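Local coordinates for protein RPA0582 (Rhodopseudomonas palustris, PDB 3HHL) that is of unknown function but belongs to the DUF1330 family and folds as a dimeric alpha-beta-barrel protein, at residues Ala14-Asn19 against Pro96-Phe101; His26-Val31 against Asp88-Ala93; Arg32-Ala37 against Ala120-Arg125; Arg56-Val61 against Pro108-Ala113. All blocks are in the same frame, centred on the assembly; numbering follows the deposited sequence. Where two conformers were deposited one is given.

From the N terminus, helix 10-18 supplies the first half of contact 1, which closes the longer loop around contact 2 by meeting the start of helix 98-106. Strand 25-33 follows and serves two contacts: its 26-31 part pairs with strand 89-95 in contact 2, nested inside contact 1, and its end pairs with 120-125 in contact 3, which crosses both. Contact 2 touches contact 1 through Met-27 and contact 3 through Asp-88 and Leu-30. Helix 47-64 then meets helix 108-113 in contact 4, nested within contact 3 and crossing contacts 1 and 2. Contacts 2 and 3 tie three strands of the sheet together, and contacts 1 and 4 pair helices beside it.

Contact 1 (Ala14-Asn19 against Pro96-Phe101); sequences AQFRAN and PSVAAF
The last turn of helix 10-18 and the first turn of helix 98-106 meet at Arg-17 and Val-98, whose CA atoms stand 6.9 Å apart. In this ferredoxin-like fold of the dimeric alpha-beta-barrel clan, helix 98-106 leaves strand 89-95, while helix 10-18 precedes strand 25-33. Helix 10-18 ends and helix 98-106 begins here: Asn-19 is the first residue to leave helical geometry, and Ser-97 is the N-cap of its helix, with Ser-97 OG accepting from Ala-100 N at 2.8 Å.

No hydrogen bond crosses between the two segments, and apolar side chains do the joining. Phe-16 holds CG anti to its backbone N (chi1 -179°), which carries the ring toward helix 98-106 with CE2 and CZ leading. Phe-16 CE2 lies 3.6 Å from Phe-101 CD2, and the two phenylalanine side chains run at about a right angle to each other. Their planes are inclined by 55° and their centroids are 5.1 Å apart, an oblique meeting. Val-98 comes from the other helix and runs counter to Phe-16, its CG1 methyl 3.7 Å from Phe-16 CE2. Ile-25, on strand 25-33, touches Phe-16, Val-98 and Phe-101. Arg-128 makes a cation-pi contact with the Phe-16 ring, and apolar side chains of the neighbouring subunit pack on Phe-16 and Phe-101.

The second methyl of the valine lies at the end of helix 10-18: Val-98 CG2 is 3.5 Å from Asn-19 O, a carbonyl that also accepts from Arg-128 NH2.

Contact 2 (His26-Val31 against Asp88-Ala93); sequences HMLNLV and DHVFIA
Asn-29 lays its amide over one face of the Phe-91 ring, the two planes only 9° apart. Asn-29 CB makes the CH-pi contact, 3.6 Å from the Phe-91 centroid, and Asn-29 ND2 sits 3.3 Å from Phe-91 CE2. The ring gets there because Phe-91 CG stands between its backbone N and carbonyl carbon (chi1 59°), which brings the ring over toward strand 25-33 and Asn-29. Val-31 CG2 approaches the same ring obliquely, and Tyr-51 of helix 47-64 touches both Val-31 and Phe-91. At the other end, Ile-92 CG2 leans obliquely on the His-26 ring, 3.8 Å from His-26 CG; His-26 NE2 is hydrogen-bonded to Glu-94 OE1.

These are the two central strands of the ferredoxin-like sheet, antiparallel and 164° apart in direction. Met-27, Asn-29 and Val-31 form hydrogen-bonded pairs with Ala-93, Phe-91 and His-89. On the opposite face, Leu-30 CD2 meets Val-90 CG1 at 3.6 Å and Leu-28 CD1 meets Ile-92 CG1 at 3.8 Å, with side chains of the neighbouring subunit packing on Val-90 and Ile-92. A classic beta bulge closes the pairing: Val-31 O receives Asp-88 N at 2.7 Å and His-89 N at 3.1 Å, while Asp-88 OD2 bonds to Leu-33 N.

Contact 3 (Arg32-Ala37 against Ala120-Arg125); sequences RLRPRA and AVEDSR
Arg-32 and Glu-122 lie alongside each other, pointing the same way, and end in a salt bridge with Arg-32 NE 3.2 Å from Glu-122 OE2. Each has CG anti to its backbone N (Arg-32 chi1 -173°) and continues extended, which brings NE of the arginine level with the carboxylate. Their flat ends are not coplanar: guanidinium and carboxylate are turned 44° against each other. Beyond the bridge, Arg-32 NH1 is hydrogen-bonded to Asp-84 O. The other carboxylate oxygen, Glu-122 OE1, lies 3.6 Å from Pro-35 CD.

Arg-34 sets CG beside its backbone N (chi1 -72°) and then stretches across Glu-122, with Arg-34 CG 3.9 Å from Glu-122 CB. Its guanidinium turns one face to Glu-122 CA, and the charged ends of this pair do not meet. Leu-33 leaves in another direction, and its CD2 branch touches Ala-120 CB at 3.9 Å.

The backbone beneath is a classic beta bulge. Arg-32 O accepts from both Glu-122 N, at 2.8 Å, and the more distant Asp-123 N, at 3.3 Å, so two residues face one. Arg-34 N then bonds to Ala-120 O. After the corner at 122 and 123, Arg-125 NH1 forms a salt bridge with Asp-123 OD1, which also accepts from His-5 N.

The contact joins the end of strand 25-33 to strand 121-128, just after helix 117-120, and helix 47-64 packs on its Leu-33 and Ala-120 side: Tyr-51 touches Leu-33 and Ala-120, and Ala-50 touches Ala-120.

Contact 4 (Arg56-Val61 against Pro108-Ala113); sequences RDSGPV and PVYREA
Ser-58 overlaps the Tyr-110 ring near its CD1 corner, Ser-58 CB lying 3.7 Å from Tyr-110 CD1 in an oblique approach. The serine turns its hydroxyl between the backbone N and carbonyl carbon (chi1 67°), where Ser-58 OG bonds to Tyr-54 O, one turn back in its own helix. Tyr-54 also holds the far end of the tyrosine through a bond between its OH and Tyr-110 OH, and thus bonds to both partners.

Beside this pair, Ala-113 CB fits against Asp-57 CB at 3.6 Å and Ser-58 N at 3.8 Å; consistent with a small residue at this point, the axes of the two segments approach to 8.5 Å. They belong to the long helix 47-64 and the short helix 108-113, which follows helix 98-106 in the ferredoxin-like fold, and they run nearly antiparallel at 153°. At the other end Val-61 CG2 meets Val-109 CG1 at 4.0 Å, the two valines crossing at a slant. Val-109 CG1 also lies 3.8 Å from Asp-57 O. Helix 47-64 is kinked here: Pro-60 has no N-H to give, and Val-61 N reaches Ser-58 O in a weak bond. Met-104 and Ile-105 of helix 98-106 pack on Tyr-110.

Contact 1 (Ala14-Asn19 against Pro96-Phe101)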
loop_
_atom_site.group_PDB
_atom_site.type_symbol
_atom_site.label_atom_id
_atom_site.label_comp_id
_atom_site.label_asym_id
_atom_site.label_seq_id
_atom_site.Cartn_x
_atom_site.Cartn_y
_atom_site.Cartn_z
ATOM N N ALA C 14 -6.540 19.955 4.780
ATOM C CA ALA C 14 -6.645 21.185 3.996
ATOM C C ALA C 14 -5.928 20.968 2.649
ATOM O O ALA C 14 -6.448 21.320 1.583
ATOM C CB ALA C 14 -6.064 22.402 4.769
ATOM N N GLN C 15 -4.757 20.345 2.708
ATOM C CA GLN C 15 -4.010 20.019 1.518
ATOM C C GLN C 15 -4.773 19.097 0.563
ATOM O O GLN C 15 -4.663 19.254 -0.644
ATOM C CB GLN C 15 -2.680 19.377 1.887
ATOM C CG GLN C 15 -1.595 20.398 2.259
ATOM C CD GLN C 15 -0.342 19.745 2.824
ATOM O OE1 GLN C 15 -0.418 18.701 3.459
ATOM N NE2 GLN C 15 0.805 20.354 2.591
ATOM N N PHE C 16 -5.506 18.136 1.122
ATOM C CA PHE C 16 -6.361 17.208 0.372
ATOM C C PHE C 16 -7.418 17.985 -0.399
ATOM O O PHE C 16 -7.537 17.820 -1.586
ATOM C CB PHE C 16 -6.988 16.233 1.368
ATOM C CG PHE C 16 -7.871 15.206 0.762
ATOM C CD1 PHE C 16 -7.359 14.020 0.320
ATOM C CD2 PHE C 16 -9.235 15.400 0.710
ATOM C CE1 PHE C 16 -8.196 13.057 -0.251
ATOM C CE2 PHE C 16 -10.062 14.466 0.149
ATOM C CZ PHE C 16 -9.549 13.293 -0.337
ATOM N N ARG C 17 -8.132 18.874 0.285
ATOM C CA ARG C 17 -9.145 19.712 -0.333
ATOM C C ARG C 17 -8.535 20.667 -1.361
ATOM O O ARG C 17 -9.135 20.931 -2.416
ATOM C CB ARG C 17 -9.882 20.513 0.746
ATOM C CG ARG C 17 -10.696 19.663 1.743
ATOM C CD ARG C 17 -11.398 20.528 2.795
ATOM N NE ARG C 17 -10.441 21.169 3.684
ATOM C CZ ARG C 17 -10.700 21.526 4.931
ATOM N NH1 ARG C 17 -11.908 21.310 5.443
ATOM N NH2 ARG C 17 -9.753 22.111 5.650
ATOM N N ALA C 18 -7.355 21.202 -1.057
ATOM C CA ALA C 18 -6.664 22.149 -1.973
ATOM C C ALA C 18 -6.416 21.519 -3.365
ATOM O O ALA C 18 -6.543 22.168 -4.401
ATOM C CB ALA C 18 -5.362 22.570 -1.375
ATOM N N ASN C 19 -6.083 20.230 -3.373
ATOM C CA ASN C 19 -5.848 19.538 -4.589
ATOM C C ASN C 19 -7.136 18.888 -5.118
ATOM O O ASN C 19 -7.398 17.706 -4.905
ATOM C CB ASN C 19 -4.777 18.503 -4.426
ATOM C CG ASN C 19 -4.403 17.909 -5.743
ATOM O OD1 ASN C 19 -4.897 18.354 -6.810
ATOM N ND2 ASN C 19 -3.553 16.923 -5.709
ATOM N N PRO C 96 -15.368 9.241 -6.827
ATOM C CA PRO C 96 -15.330 9.805 -8.163
ATOM C C PRO C 96 -14.723 11.195 -8.175
ATOM O O PRO C 96 -14.397 11.747 -9.245
ATOM C CB PRO C 96 -16.807 9.816 -8.563
ATOM C CG PRO C 96 -17.548 9.778 -7.302
ATOM C CD PRO C 96 -16.748 9.074 -6.333
ATOM N N SER C 97 -14.565 11.761 -6.989
ATOM C CA SER C 97 -14.052 13.109 -6.888
ATOM C C SER C 97 -13.597 13.313 -5.459
ATOM O O SER C 97 -13.965 12.543 -4.571
ATOM C CB SER C 97 -15.154 14.136 -7.183
ATOM O OG SER C 97 -16.138 14.123 -6.132
ATOM N N VAL C 98 -12.806 14.367 -5.266
ATOM C CA VAL C 98 -12.415 14.797 -3.976
ATOM C C VAL C 98 -13.655 15.247 -3.209
ATOM O O VAL C 98 -13.813 14.936 -2.045
ATOM C CB VAL C 98 -11.403 15.935 -4.057
ATOM C CG1 VAL C 98 -11.177 16.560 -2.694
ATOM C CG2 VAL C 98 -10.094 15.421 -4.624
ATOM N N ALA C 99 -14.555 15.939 -3.883
ATOM C CA ALA C 99 -15.748 16.464 -3.253
ATOM C C ALA C 99 -16.597 15.314 -2.701
ATOM O O ALA C 99 -17.222 15.470 -1.647
ATOM C CB ALA C 99 -16.545 17.366 -4.229
ATOM N N ALA C 100 -16.613 14.169 -3.377
ATOM C CA ALA C 100 -17.453 13.079 -2.901
ATOM C C ALA C 100 -16.920 12.636 -1.551
ATOM O O ALA C 100 -17.686 12.365 -0.633
ATOM C CB ALA C 100 -17.480 11.919 -3.881
ATOM N N PHE C 101 -15.605 12.581 -1.442
ATOM C CA PHE C 101 -14.974 12.108 -0.251
ATOM C C PHE C 101 -15.166 13.089 0.894
ATOM O O PHE C 101 -15.340 12.670 2.031
ATOM C CB PHE C 101 -13.476 11.912 -0.499
ATOM C CG PHE C 101 -12.743 11.304 0.658
ATOM C CD1 PHE C 101 -12.588 9.942 0.760
ATOM C CD2 PHE C 101 -12.232 12.094 1.659
ATOM C CE1 PHE C 101 -11.916 9.381 1.855
ATOM C CE2 PHE C 101 -11.571 11.532 2.740
ATOM C CZ PHE C 101 -11.411 10.198 2.828
#

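Contact 2 (His26-Val31 against Asp88-Ala93)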
loop_
_atom_site.group_PDB
_atom_site.type_symbol
_atom_site.label_atom_id
_atom_site.label_comp_id
_atom_site.label_asym_id
_atom_site.label_seq_id
_atom_site.Cartn_x
_atom_site.Cartn_y
_atom_site.Cartn_z
ATOM N N HIS C 26 -8.056 7.335 -5.721
ATOM C CA HIS C 26 -7.946 6.018 -5.131
ATOM C C HIS C 26 -7.298 6.146 -3.792
ATOM O O HIS C 26 -6.235 6.731 -3.658
ATOM C CB HIS C 26 -7.098 5.101 -6.007
ATOM C CG HIS C 26 -7.871 4.455 -7.104
ATOM N ND1 HIS C 26 -7.320 3.513 -7.946
ATOM C CD2 HIS C 26 -9.142 4.665 -7.537
ATOM C CE1 HIS C 26 -8.225 3.169 -8.843
ATOM N NE2 HIS C 26 -9.343 3.845 -8.617
HETATM N N MSE C 27 -7.941 5.580 -2.799
HETATM C CA MSE C 27 -7.515 5.707 -1.438
HETATM C C MSE C 27 -7.026 4.325 -0.957
HETATM O O MSE C 27 -7.819 3.413 -0.674
HETATM C CB MSE C 27 -8.672 6.193 -0.604
HETATM C CG MSE C 27 -9.274 7.502 -1.053
HETATM SE SE MSE C 27 -8.056 8.973 -1.007
HETATM C CE MSE C 27 -7.883 9.194 0.888
ATOM N N LEU C 28 -5.702 4.189 -0.879
ATOM C CA LEU C 28 -5.071 2.965 -0.385
ATOM C C LEU C 28 -5.051 2.998 1.118
ATOM O O LEU C 28 -4.444 3.895 1.705
ATOM C CB LEU C 28 -3.662 2.828 -0.925
ATOM C CG LEU C 28 -2.810 1.677 -0.403
ATOM C CD1 LEU C 28 -3.495 0.308 -0.557
ATOM C CD2 LEU C 28 -1.434 1.687 -1.104
ATOM N N ASN C 29 -5.715 2.028 1.730
ATOM C CA ASN C 29 -5.844 1.947 3.189
ATOM C C ASN C 29 -4.980 0.781 3.715
ATOM O O ASN C 29 -5.186 -0.382 3.306
ATOM C CB ASN C 29 -7.310 1.659 3.570
ATOM C CG ASN C 29 -8.216 2.877 3.492
ATOM O OD1 ASN C 29 -8.531 3.456 4.519
ATOM N ND2 ASN C 29 -8.680 3.240 2.284
ATOM N N LEU C 30 -4.036 1.061 4.607
ATOM C CA LEU C 30 -3.332 0.018 5.346
ATOM C C LEU C 30 -3.801 0.132 6.798
ATOM O O LEU C 30 -3.554 1.148 7.450
ATOM C CB LEU C 30 -1.825 0.175 5.246
ATOM C CG LEU C 30 -1.275 0.432 3.829
ATOM C CD1 LEU C 30 0.191 0.743 3.898
ATOM C CD2 LEU C 30 -1.537 -0.720 2.817
ATOM N N VAL C 31 -4.508 -0.868 7.320
ATOM C CA VAL C 31 -5.054 -0.712 8.669
ATOM C C VAL C 31 -4.589 -1.787 9.644
ATOM O O VAL C 31 -4.719 -2.996 9.361
ATOM C CB VAL C 31 -6.595 -0.733 8.684
ATOM C CG1 VAL C 31 -7.075 -0.409 10.093
ATOM C CG2 VAL C 31 -7.169 0.227 7.642
ATOM N N ASP C 88 -3.903 -5.560 9.045
ATOM C CA ASP C 88 -5.034 -6.464 9.166
ATOM C C ASP C 88 -5.983 -6.271 7.993
ATOM O O ASP C 88 -6.597 -7.216 7.550
ATOM C CB ASP C 88 -5.776 -6.193 10.480
ATOM C CG ASP C 88 -4.932 -6.488 11.702
ATOM O OD1 ASP C 88 -4.412 -7.609 11.789
ATOM O OD2 ASP C 88 -4.798 -5.615 12.589
ATOM N N HIS C 89 -6.113 -5.036 7.505
ATOM C CA HIS C 89 -6.942 -4.764 6.355
ATOM C C HIS C 89 -6.134 -3.979 5.339
ATOM O O HIS C 89 -5.454 -3.024 5.699
ATOM C CB HIS C 89 -8.141 -3.945 6.753
ATOM C CG HIS C 89 -9.113 -4.694 7.586
ATOM N ND1 HIS C 89 -9.402 -6.026 7.372
ATOM C CD2 HIS C 89 -9.875 -4.309 8.637
ATOM C CE1 HIS C 89 -10.297 -6.432 8.257
ATOM N NE2 HIS C 89 -10.592 -5.411 9.041
ATOM N N VAL C 90 -6.207 -4.386 4.075
ATOM C CA VAL C 90 -5.516 -3.683 3.021
ATOM C C VAL C 90 -6.451 -3.617 1.821
ATOM O O VAL C 90 -6.823 -4.629 1.289
ATOM C CB VAL C 90 -4.182 -4.369 2.653
ATOM C CG1 VAL C 90 -3.448 -3.572 1.604
ATOM C CG2 VAL C 90 -3.325 -4.501 3.841
ATOM N N PHE C 91 -6.827 -2.411 1.417
ATOM C CA PHE C 91 -7.765 -2.194 0.299
ATOM C C PHE C 91 -7.591 -0.809 -0.314
ATOM O O PHE C 91 -6.978 0.114 0.306
ATOM C CB PHE C 91 -9.244 -2.352 0.730
ATOM C CG PHE C 91 -9.653 -1.421 1.809
ATOM C CD1 PHE C 91 -9.357 -1.701 3.115
ATOM C CD2 PHE C 91 -10.307 -0.234 1.512
ATOM C CE1 PHE C 91 -9.755 -0.806 4.150
ATOM C CE2 PHE C 91 -10.683 0.686 2.512
ATOM C CZ PHE C 91 -10.414 0.394 3.835
ATOM N N ILE C 92 -8.188 -0.684 -1.503
ATOM C CA ILE C 92 -8.262 0.569 -2.229
ATOM C C ILE C 92 -9.708 0.904 -2.449
ATOM O O ILE C 92 -10.458 0.076 -2.984
ATOM C CB ILE C 92 -7.529 0.503 -3.596
ATOM C CG1 ILE C 92 -6.006 0.242 -3.378
ATOM C CG2 ILE C 92 -7.797 1.770 -4.383
ATOM C CD1 ILE C 92 -5.253 -0.162 -4.708
ATOM N N ALA C 93 -10.097 2.112 -2.036
ATOM C CA ALA C 93 -11.467 2.634 -2.205
ATOM C C ALA C 93 -11.318 3.659 -3.297
ATOM O O ALA C 93 -10.412 4.480 -3.243
ATOM C CB ALA C 93 -11.989 3.282 -0.883
#

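Contact 3 (Arg32-Ala37 against Ala120-Arg125)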
loop_
_atom_site.group_PDB
_atom_site.type_symbol
_atom_site.label_atom_id
_atom_site.label_comp_id
_atom_site.label_asym_id
_atom_site.label_seq_id
_atom_site.Cartn_x
_atom_site.Cartn_y
_atom_site.Cartn_z
ATOM N N ARG C 32 -4.068 -1.358 10.788
ATOM C CA ARG C 32 -3.677 -2.285 11.822
ATOM C C ARG C 32 -4.592 -2.102 13.017
ATOM O O ARG C 32 -4.653 -1.019 13.586
ATOM C CB ARG C 32 -2.231 -2.055 12.227
ATOM C CG ARG C 32 -1.702 -3.111 13.193
ATOM C CD ARG C 32 -0.206 -2.940 13.418
ATOM N NE ARG C 32 0.276 -3.646 14.601
ATOM C CZ ARG C 32 1.543 -3.993 14.789
ATOM N NH1 ARG C 32 2.451 -3.723 13.857
ATOM N NH2 ARG C 32 1.892 -4.619 15.896
ATOM N N LEU C 33 -5.300 -3.162 13.392
ATOM C CA LEU C 33 -6.308 -3.082 14.426
ATOM C C LEU C 33 -5.776 -3.358 15.835
ATOM O O LEU C 33 -4.872 -4.163 16.029
ATOM C CB LEU C 33 -7.430 -4.065 14.110
ATOM C CG LEU C 33 -8.254 -3.816 12.831
ATOM C CD1 LEU C 33 -9.198 -4.979 12.606
ATOM C CD2 LEU C 33 -8.993 -2.504 12.921
ATOM N N ARG C 34 -6.373 -2.696 16.823
ATOM C CA ARG C 34 -6.115 -3.020 18.223
ATOM C C ARG C 34 -6.693 -4.374 18.566
ATOM O O ARG C 34 -7.775 -4.727 18.093
ATOM C CB ARG C 34 -6.794 -2.035 19.146
ATOM C CG ARG C 34 -6.199 -0.687 19.194
ATOM C CD ARG C 34 -6.980 0.193 20.159
ATOM N NE ARG C 34 -6.643 1.577 19.886
ATOM C CZ ARG C 34 -5.537 2.180 20.314
ATOM N NH1 ARG C 34 -4.670 1.518 21.087
ATOM N NH2 ARG C 34 -5.304 3.448 19.965
ATOM N N PRO C 35 -5.994 -5.136 19.395
ATOM C CA PRO C 35 -6.611 -6.350 19.951
ATOM C C PRO C 35 -7.889 -5.981 20.679
ATOM O O PRO C 35 -8.956 -6.543 20.389
ATOM C CB PRO C 35 -5.570 -6.870 20.948
ATOM C CG PRO C 35 -4.287 -6.285 20.505
ATOM C CD PRO C 35 -4.574 -5.015 19.731
ATOM N N ARG C 36 -7.773 -5.016 21.598
ATOM C CA ARG C 36 -8.936 -4.514 22.339
ATOM C C ARG C 36 -9.270 -3.080 21.867
ATOM O O ARG C 36 -8.398 -2.215 21.830
ATOM C CB ARG C 36 -8.716 -4.615 23.878
ATOM N N ALA C 37 -10.527 -2.859 21.491
ATOM C CA ALA C 37 -10.996 -1.546 21.054
ATOM C C ALA C 37 -10.938 -0.515 22.200
ATOM O O ALA C 37 -11.311 -0.825 23.323
ATOM C CB ALA C 37 -12.416 -1.653 20.494
ATOM N N ALA C 120 -11.036 1.451 16.912
ATOM C CA ALA C 120 -10.521 0.182 16.377
ATOM C C ALA C 120 -9.042 0.239 16.040
ATOM O O ALA C 120 -8.323 -0.758 16.219
ATOM C CB ALA C 120 -11.284 -0.232 15.130
ATOM N N VAL C 121 -8.602 1.384 15.502
ATOM C CA VAL C 121 -7.354 1.399 14.756
ATOM C C VAL C 121 -6.168 1.684 15.672
ATOM O O VAL C 121 -6.155 2.662 16.408
ATOM C CB VAL C 121 -7.418 2.383 13.580
ATOM C CG1 VAL C 121 -6.049 2.517 12.907
ATOM C CG2 VAL C 121 -8.494 1.940 12.591
ATOM N N GLU C 122 -5.177 0.811 15.622
ATOM C CA GLU C 122 -3.948 1.009 16.354
ATOM C C GLU C 122 -2.960 1.878 15.587
ATOM O O GLU C 122 -2.236 2.689 16.187
ATOM C CB GLU C 122 -3.307 -0.343 16.641
ATOM C CG GLU C 122 -2.258 -0.335 17.745
ATOM C CD GLU C 122 -1.694 -1.729 17.978
ATOM O OE1 GLU C 122 -2.166 -2.385 18.958
ATOM O OE2 GLU C 122 -0.827 -2.155 17.150
ATOM N N ASP C 123 -2.919 1.693 14.274
ATOM C CA ASP C 123 -2.040 2.451 13.364
ATOM C C ASP C 123 -2.563 2.204 11.977
ATOM O O ASP C 123 -3.146 1.162 11.728
ATOM C CB ASP C 123 -0.626 1.901 13.462
ATOM C CG ASP C 123 0.436 2.752 12.753
ATOM O OD1 ASP C 123 0.251 3.968 12.458
ATOM O OD2 ASP C 123 1.523 2.151 12.525
ATOM N N SER C 124 -2.380 3.164 11.085
ATOM C CA SER C 124 -2.889 3.047 9.711
ATOM C C SER C 124 -2.184 3.983 8.782
ATOM O O SER C 124 -1.538 4.916 9.220
ATOM C CB SER C 124 -4.371 3.391 9.637
ATOM O OG SER C 124 -4.597 4.708 10.129
ATOM N N ARG C 125 -2.341 3.722 7.495
ATOM C CA ARG C 125 -2.002 4.672 6.451
ATOM C C ARG C 125 -3.189 4.836 5.551
ATOM O O ARG C 125 -3.938 3.889 5.340
ATOM C CB ARG C 125 -0.854 4.153 5.626
ATOM C CG ARG C 125 0.377 3.874 6.417
ATOM C CD ARG C 125 0.940 5.160 6.964
ATOM N NE ARG C 125 2.167 4.897 7.682
ATOM C CZ ARG C 125 2.239 4.585 8.973
ATOM N NH1 ARG C 125 1.145 4.500 9.743
ATOM N NH2 ARG C 125 3.433 4.373 9.512
#

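Contact 4 (Arg56-Val61 against Pro108-Ala113)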
loop_
_atom_site.group_PDB
_atom_site.type_symbol
_atom_site.label_atom_id
_atom_site.label_comp_id
_atom_site.label_asym_id
_atom_site.label_seq_id
_atom_site.Cartn_x
_atom_site.Cartn_y
_atom_site.Cartn_z
ATOM N N ARG C 56 -20.090 -1.261 8.726
ATOM C CA ARG C 56 -21.549 -1.398 8.641
ATOM C C ARG C 56 -22.198 -0.046 8.467
ATOM O O ARG C 56 -22.948 0.186 7.521
ATOM C CB ARG C 56 -22.115 -2.070 9.907
ATOM C CG ARG C 56 -23.612 -1.771 10.188
ATOM C CD ARG C 56 -24.191 -2.519 11.412
ATOM N NE ARG C 56 -23.380 -2.395 12.622
ATOM C CZ ARG C 56 -23.577 -1.482 13.564
ATOM N NH1 ARG C 56 -24.556 -0.611 13.442
ATOM N NH2 ARG C 56 -22.803 -1.438 14.630
ATOM N N ASP C 57 -21.842 0.851 9.370
ATOM C CA ASP C 57 -22.523 2.123 9.534
ATOM C C ASP C 57 -22.085 3.148 8.496
ATOM O O ASP C 57 -22.849 4.042 8.164
ATOM C CB ASP C 57 -22.261 2.708 10.919
ATOM C CG ASP C 57 -22.945 1.951 12.033
ATOM O OD1 ASP C 57 -23.670 0.957 11.761
ATOM O OD2 ASP C 57 -22.733 2.379 13.202
ATOM N N SER C 58 -20.854 3.043 8.013
ATOM C CA SER C 58 -20.354 4.010 7.030
ATOM C C SER C 58 -20.598 3.586 5.572
ATOM O O SER C 58 -20.656 4.429 4.687
ATOM C CB SER C 58 -18.865 4.308 7.254
ATOM O OG SER C 58 -18.055 3.189 6.983
ATOM N N GLY C 59 -20.731 2.284 5.338
ATOM C CA GLY C 59 -21.039 1.745 4.013
ATOM C C GLY C 59 -22.092 2.493 3.213
ATOM O O GLY C 59 -21.845 2.888 2.092
ATOM N N PRO C 60 -23.272 2.700 3.785
ATOM C CA PRO C 60 -24.298 3.353 2.970
ATOM C C PRO C 60 -23.936 4.755 2.555
ATOM O O PRO C 60 -24.356 5.195 1.500
ATOM C CB PRO C 60 -25.526 3.379 3.886
ATOM C CG PRO C 60 -25.272 2.263 4.883
ATOM C CD PRO C 60 -23.793 2.222 5.077
ATOM N N VAL C 61 -23.176 5.452 3.377
ATOM C CA VAL C 61 -22.859 6.838 3.084
ATOM C C VAL C 61 -21.879 6.856 1.942
ATOM O O VAL C 61 -22.021 7.593 0.968
ATOM C CB VAL C 61 -22.255 7.585 4.281
ATOM C CG1 VAL C 61 -22.006 9.059 3.910
ATOM C CG2 VAL C 61 -23.179 7.481 5.455
ATOM N N PRO C 108 -23.362 13.438 8.795
ATOM C CA PRO C 108 -23.571 13.141 10.201
ATOM C C PRO C 108 -23.598 11.664 10.523
ATOM O O PRO C 108 -23.099 11.265 11.587
ATOM C CB PRO C 108 -24.929 13.791 10.518
ATOM C CG PRO C 108 -25.533 14.149 9.191
ATOM C CD PRO C 108 -24.408 14.323 8.251
ATOM N N VAL C 109 -24.148 10.846 9.643
ATOM C CA VAL C 109 -24.081 9.419 9.884
ATOM C C VAL C 109 -22.640 8.926 9.842
ATOM O O VAL C 109 -22.278 8.081 10.651
ATOM C CB VAL C 109 -24.949 8.629 8.918
ATOM C CG1 VAL C 109 -24.797 7.126 9.136
ATOM C CG2 VAL C 109 -26.410 9.052 9.090
ATOM N N TYR C 110 -21.824 9.437 8.919
ATOM C CA TYR C 110 -20.399 9.044 8.853
ATOM C C TYR C 110 -19.654 9.527 10.054
ATOM O O TYR C 110 -18.859 8.795 10.593
ATOM C CB TYR C 110 -19.667 9.579 7.615
ATOM C CG TYR C 110 -18.224 9.095 7.523
ATOM C CD1 TYR C 110 -17.907 7.875 6.929
ATOM C CD2 TYR C 110 -17.191 9.849 8.052
ATOM C CE1 TYR C 110 -16.603 7.426 6.878
ATOM C CE2 TYR C 110 -15.889 9.430 7.997
ATOM C CZ TYR C 110 -15.588 8.217 7.426
ATOM O OH TYR C 110 -14.262 7.815 7.408
ATOM N N ARG C 111 -19.904 10.762 10.471
ATOM C CA ARG C 111 -19.190 11.327 11.624
ATOM C C ARG C 111 -19.422 10.543 12.911
ATOM O O ARG C 111 -18.561 10.559 13.789
ATOM C CB ARG C 111 -19.477 12.818 11.819
ATOM C CG ARG C 111 -18.352 13.697 11.281
ATOM C CD ARG C 111 -18.742 15.180 11.133
ATOM N NE ARG C 111 -17.793 15.891 10.267
ATOM C CZ ARG C 111 -16.633 16.397 10.673
ATOM N NH1 ARG C 111 -16.280 16.288 11.954
ATOM N NH2 ARG C 111 -15.830 17.004 9.801
ATOM N N GLU C 112 -20.557 9.842 13.015
ATOM C CA GLU C 112 -20.788 8.877 14.122
ATOM C C GLU C 112 -20.076 7.534 13.858
ATOM O O GLU C 112 -19.451 6.949 14.742
ATOM C CB GLU C 112 -22.292 8.572 14.358
ATOM C CG GLU C 112 -23.110 9.613 15.140
ATOM C CD GLU C 112 -22.472 10.040 16.464
ATOM O OE1 GLU C 112 -22.455 9.213 17.400
ATOM O OE2 GLU C 112 -21.991 11.204 16.548
ATOM N N ALA C 113 -20.197 7.025 12.648
ATOM C CA ALA C 113 -19.590 5.740 12.315
ATOM C C ALA C 113 -18.088 5.752 12.573
ATOM O O ALA C 113 -17.524 4.777 13.075
ATOM C CB ALA C 113 -19.885 5.369 10.889
#